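Long-range contact in putative uncharacterized protein (Chaetomium thermophilum, PDB 5IJP), which binds inositol hexakisphosphate through the SPX domain of a Vtc4 protein, and so probably senses inositol polyphosphates in phosphate homeostasis: residues 74-88 against 169-181. Residues are numbered along the deposited sequence; the frame is centred on the assembly and turned at random.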
# COMPACT_ATOMS: atom_id res chain seq x y z
N GLN A 74 -0.35 5.03 -6.10
CA GLN A 74 -0.25 5.42 -7.51
C GLN A 74 0.94 6.35 -7.77
O GLN A 74 1.73 6.06 -8.67
CB GLN A 74 -1.56 6.06 -7.98
CG GLN A 74 -1.59 6.36 -9.48
CD GLN A 74 -2.96 6.78 -9.94
OE1 GLN A 74 -3.90 5.98 -9.98
NE2 GLN A 74 -3.09 8.04 -10.32
N VAL A 75 1.04 7.46 -7.01
CA VAL A 75 2.09 8.48 -7.14
C VAL A 75 3.49 7.86 -7.01
O VAL A 75 4.34 8.10 -7.88
CB VAL A 75 1.88 9.69 -6.17
CG1 VAL A 75 2.98 10.74 -6.32
CG2 VAL A 75 0.51 10.33 -6.37
N LYS A 76 3.72 7.05 -5.97
CA LYS A 76 5.00 6.40 -5.70
C LYS A 76 5.40 5.36 -6.77
O LYS A 76 6.54 5.39 -7.22
CB LYS A 76 5.04 5.80 -4.29
CG LYS A 76 6.46 5.56 -3.76
CD LYS A 76 7.10 6.81 -3.15
CE LYS A 76 8.60 6.87 -3.37
NZ LYS A 76 9.33 5.85 -2.58
N ALA A 77 4.46 4.47 -7.17
CA ALA A 77 4.71 3.43 -8.18
C ALA A 77 5.04 4.02 -9.55
O ALA A 77 5.93 3.50 -10.23
CB ALA A 77 3.51 2.50 -8.28
N MET A 78 4.34 5.10 -9.95
CA MET A 78 4.55 5.79 -11.22
C MET A 78 5.88 6.52 -11.25
O MET A 78 6.52 6.58 -12.30
CB MET A 78 3.39 6.75 -11.51
CG MET A 78 2.23 6.07 -12.21
SD MET A 78 0.74 7.09 -12.29
CE MET A 78 1.35 8.51 -13.14
N GLU A 79 6.32 7.04 -10.08
CA GLU A 79 7.62 7.71 -9.92
C GLU A 79 8.73 6.67 -10.03
O GLU A 79 9.77 6.97 -10.62
CB GLU A 79 7.69 8.44 -8.57
CG GLU A 79 7.09 9.84 -8.60
CD GLU A 79 6.78 10.48 -7.26
OE1 GLU A 79 6.88 9.80 -6.22
OE2 GLU A 79 6.40 11.68 -7.27
N ILE A 80 8.49 5.45 -9.51
CA ILE A 80 9.41 4.31 -9.58
C ILE A 80 9.52 3.83 -11.04
O ILE A 80 10.63 3.59 -11.51
CB ILE A 80 8.99 3.18 -8.57
CG1 ILE A 80 9.32 3.60 -7.12
CG2 ILE A 80 9.65 1.84 -8.91
CD1 ILE A 80 8.51 2.89 -6.02
N SER A 81 8.38 3.75 -11.76
CA SER A 81 8.31 3.36 -13.17
C SER A 81 9.09 4.34 -14.05
O SER A 81 9.73 3.93 -15.01
CB SER A 81 6.86 3.27 -13.64
OG SER A 81 6.17 2.22 -12.99
N ARG A 82 9.04 5.64 -13.69
CA ARG A 82 9.77 6.73 -14.35
C ARG A 82 11.27 6.58 -14.04
O ARG A 82 12.09 6.76 -14.94
CB ARG A 82 9.23 8.09 -13.87
CG ARG A 82 9.85 9.31 -14.57
CD ARG A 82 9.70 10.57 -13.74
NE ARG A 82 10.50 10.52 -12.51
CZ ARG A 82 10.28 11.28 -11.44
NH1 ARG A 82 11.06 11.16 -10.37
NH2 ARG A 82 9.30 12.17 -11.44
N ARG A 83 11.61 6.24 -12.77
CA ARG A 83 12.98 6.02 -12.30
C ARG A 83 13.62 4.81 -12.99
O ARG A 83 14.82 4.84 -13.26
CB ARG A 83 13.03 5.86 -10.78
CG ARG A 83 13.05 7.17 -10.01
CD ARG A 83 13.31 6.96 -8.53
NE ARG A 83 14.72 6.67 -8.25
CZ ARG A 83 15.20 6.31 -7.07
NH1 ARG A 83 14.39 6.18 -6.03
NH2 ARG A 83 16.50 6.07 -6.91
N ILE A 84 12.82 3.76 -13.26
CA ILE A 84 13.26 2.55 -13.95
C ILE A 84 13.55 2.89 -15.42
O ILE A 84 14.61 2.52 -15.93
CB ILE A 84 12.26 1.36 -13.77
CG1 ILE A 84 12.30 0.83 -12.32
CG2 ILE A 84 12.53 0.22 -14.78
CD1 ILE A 84 11.08 0.01 -11.88
N ALA A 85 12.63 3.62 -16.09
CA ALA A 85 12.72 4.04 -17.49
C ALA A 85 13.97 4.87 -17.79
O ALA A 85 14.60 4.65 -18.83
CB ALA A 85 11.47 4.81 -17.88
N VAL A 86 14.35 5.81 -16.89
CA VAL A 86 15.54 6.65 -17.07
C VAL A 86 16.83 5.86 -16.79
O VAL A 86 17.83 6.10 -17.46
CB VAL A 86 15.50 8.01 -16.31
CG1 VAL A 86 14.44 8.94 -16.89
CG2 VAL A 86 15.31 7.83 -14.80
N SER A 87 16.79 4.91 -15.83
CA SER A 87 17.93 4.07 -15.48
C SER A 87 18.18 2.99 -16.53
O SER A 87 19.34 2.65 -16.78
CB SER A 87 17.74 3.43 -14.11
OG SER A 87 17.65 4.42 -13.10
N GLU A 88 17.11 2.47 -17.16
CA GLU A 88 17.15 1.44 -18.21
C GLU A 88 17.90 1.97 -19.44
O GLU A 88 18.69 1.24 -20.02
CB GLU A 88 15.73 0.98 -18.59
CG GLU A 88 15.68 -0.38 -19.26
CD GLU A 88 14.30 -0.90 -19.61
OE1 GLU A 88 13.36 -0.70 -18.80
OE2 GLU A 88 14.16 -1.56 -20.67
N PHE A 169 -4.93 0.50 -13.10
CA PHE A 169 -4.44 0.61 -14.48
C PHE A 169 -2.92 0.47 -14.63
O PHE A 169 -2.46 -0.14 -15.60
CB PHE A 169 -4.93 1.92 -15.13
CG PHE A 169 -4.21 3.19 -14.71
CD1 PHE A 169 -3.18 3.71 -15.48
CD2 PHE A 169 -4.55 3.84 -13.53
CE1 PHE A 169 -2.50 4.87 -15.08
CE2 PHE A 169 -3.87 5.00 -13.13
CZ PHE A 169 -2.85 5.50 -13.91
N TYR A 170 -2.14 1.05 -13.70
CA TYR A 170 -0.68 1.06 -13.73
C TYR A 170 -0.02 -0.26 -13.30
O TYR A 170 1.11 -0.51 -13.71
CB TYR A 170 -0.12 2.23 -12.90
CG TYR A 170 -0.44 2.17 -11.42
CD1 TYR A 170 0.40 1.51 -10.53
CD2 TYR A 170 -1.57 2.80 -10.91
CE1 TYR A 170 0.10 1.44 -9.17
CE2 TYR A 170 -1.88 2.75 -9.55
CZ TYR A 170 -1.04 2.06 -8.68
OH TYR A 170 -1.33 2.01 -7.34
N LYS A 171 -0.72 -1.07 -12.47
CA LYS A 171 -0.24 -2.33 -11.90
C LYS A 171 0.40 -3.30 -12.90
O LYS A 171 1.44 -3.88 -12.58
CB LYS A 171 -1.34 -3.04 -11.10
CG LYS A 171 -0.82 -3.90 -9.95
CD LYS A 171 -0.37 -3.08 -8.74
CE LYS A 171 0.70 -3.78 -7.94
NZ LYS A 171 1.22 -2.91 -6.85
N GLU A 172 -0.20 -3.48 -14.09
CA GLU A 172 0.32 -4.38 -15.13
C GLU A 172 1.66 -3.88 -15.69
O GLU A 172 2.59 -4.68 -15.86
CB GLU A 172 -0.71 -4.56 -16.26
CG GLU A 172 -0.46 -5.79 -17.12
CD GLU A 172 -1.27 -5.84 -18.40
OE1 GLU A 172 -2.21 -6.65 -18.48
OE2 GLU A 172 -0.95 -5.06 -19.33
N ASN A 173 1.76 -2.56 -15.96
CA ASN A 173 2.97 -1.92 -16.49
C ASN A 173 4.05 -1.77 -15.41
O ASN A 173 5.24 -1.82 -15.74
CB ASN A 173 2.64 -0.56 -17.12
CG ASN A 173 1.58 -0.63 -18.20
OD1 ASN A 173 0.41 -0.30 -17.98
ND2 ASN A 173 1.98 -1.05 -19.40
N TYR A 174 3.64 -1.59 -14.14
CA TYR A 174 4.54 -1.44 -12.99
C TYR A 174 5.24 -2.75 -12.65
O TYR A 174 6.44 -2.74 -12.39
CB TYR A 174 3.79 -0.88 -11.77
CG TYR A 174 4.62 -0.82 -10.50
CD1 TYR A 174 5.59 0.17 -10.33
CD2 TYR A 174 4.45 -1.75 -9.48
CE1 TYR A 174 6.37 0.22 -9.17
CE2 TYR A 174 5.23 -1.71 -8.33
CZ TYR A 174 6.18 -0.72 -8.18
OH TYR A 174 6.95 -0.68 -7.04
N ASP A 175 4.49 -3.88 -12.65
CA ASP A 175 5.03 -5.21 -12.35
C ASP A 175 6.10 -5.63 -13.36
O ASP A 175 7.11 -6.21 -12.97
CB ASP A 175 3.91 -6.27 -12.26
CG ASP A 175 3.02 -6.16 -11.04
OD1 ASP A 175 3.54 -5.79 -9.95
OD2 ASP A 175 1.83 -6.49 -11.15
N ALA A 176 5.90 -5.28 -14.65
CA ALA A 176 6.84 -5.55 -15.75
C ALA A 176 8.11 -4.71 -15.58
O ALA A 176 9.20 -5.20 -15.89
CB ALA A 176 6.18 -5.24 -17.08
N SER A 177 7.98 -3.47 -15.06
CA SER A 177 9.08 -2.55 -14.80
C SER A 177 9.98 -3.07 -13.66
O SER A 177 11.20 -2.94 -13.75
CB SER A 177 8.56 -1.15 -14.46
OG SER A 177 7.77 -0.62 -15.51
N VAL A 178 9.36 -3.67 -12.61
CA VAL A 178 10.04 -4.27 -11.45
C VAL A 178 10.83 -5.51 -11.91
O VAL A 178 11.95 -5.73 -11.44
CB VAL A 178 9.05 -4.56 -10.28
CG1 VAL A 178 9.72 -5.32 -9.14
CG2 VAL A 178 8.42 -3.27 -9.76
N VAL A 179 10.26 -6.30 -12.86
CA VAL A 179 10.88 -7.49 -13.45
C VAL A 179 12.15 -7.08 -14.22
O VAL A 179 13.20 -7.70 -14.05
CB VAL A 179 9.87 -8.30 -14.32
CG1 VAL A 179 10.56 -9.31 -15.23
CG2 VAL A 179 8.83 -9.00 -13.45
N ARG A 180 12.06 -5.99 -15.03
CA ARG A 180 13.18 -5.44 -15.80
C ARG A 180 14.27 -4.90 -14.86
O ARG A 180 15.45 -5.12 -15.12
CB ARG A 180 12.72 -4.33 -16.76
CG ARG A 180 11.90 -4.83 -17.94
CD ARG A 180 11.74 -3.77 -19.02
NE ARG A 180 10.95 -2.62 -18.57
CZ ARG A 180 9.64 -2.50 -18.72
NH1 ARG A 180 8.94 -3.47 -19.30
NH2 ARG A 180 9.01 -1.42 -18.28
N LEU A 181 13.86 -4.22 -13.76
CA LEU A 181 14.72 -3.64 -12.73
C LEU A 181 15.63 -4.71 -12.08
O LEU A 181 16.81 -4.43 -11.84
CB LEU A 181 13.86 -2.93 -11.66
CG LEU A 181 14.55 -2.31 -10.44
CD1 LEU A 181 15.28 -1.03 -10.80
CD2 LEU A 181 13.54 -2.03 -9.35
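Tyr174 and Ala77 illustrate how a long helix can seat an aromatic ring on a small side chain. The CB of Ala77 lies over one face of the Tyr174 ring in a CH-pi contact, 3.9 Å from the centroid, while CG2 of Val178, one turn along, covers the opposite face. Tyr174 can be followed outward from its helix. Its CB passes near Ser81 OG; CG is anti to the backbone N (chi1 175°), which sends the ring across to helix 52-97, and both CG and CZ rest against Ala77 CB. CD1 of Tyr174 then comes 3.3 Å from Ala77 O and also meets Ser81 OG at the ring edge, CE1 of Tyr174 touches Ile80 CG2 at 3.7 Å, and OH ends beside Ile80 CD1. Ser81 OG is itself bonded to Ala77 O, an acceptor that Ser81 N reaches from the other face of its plane. Beyond the two segments, Val127 and Leu130 of helix 110-151 also touch Tyr174.

Toward residue 169, Tyr170 packs its ring obliquely against Ala77 CB and Gln74 CG, the latter 3.6 Å from Tyr170 CE2. An alanine in place of Tyr170 is likely to open a gap beside Ala77 and leave the Gln74 chain less firmly placed. Gln74 OE1 lies at the edge of the Phe169 ring, whose plane is nearly perpendicular to the amide, and Met78 SD makes an oblique Met-aromatic contact with the same ring.

At the other end Ile84 CG1 meets Leu181 CD1 at 3.8 Å, roughly crosswise. Farther out, Glu88 OE1 accepts a weak, bent bond from Arg180 NE (3.1 Å, 130°) within a salt bridge. The axes of 74-88 and 171-181 cross at 43°, and helix 171-190 thus packs on one of the two long helices, 52-97 and 110-151, of the SPX helical bundle.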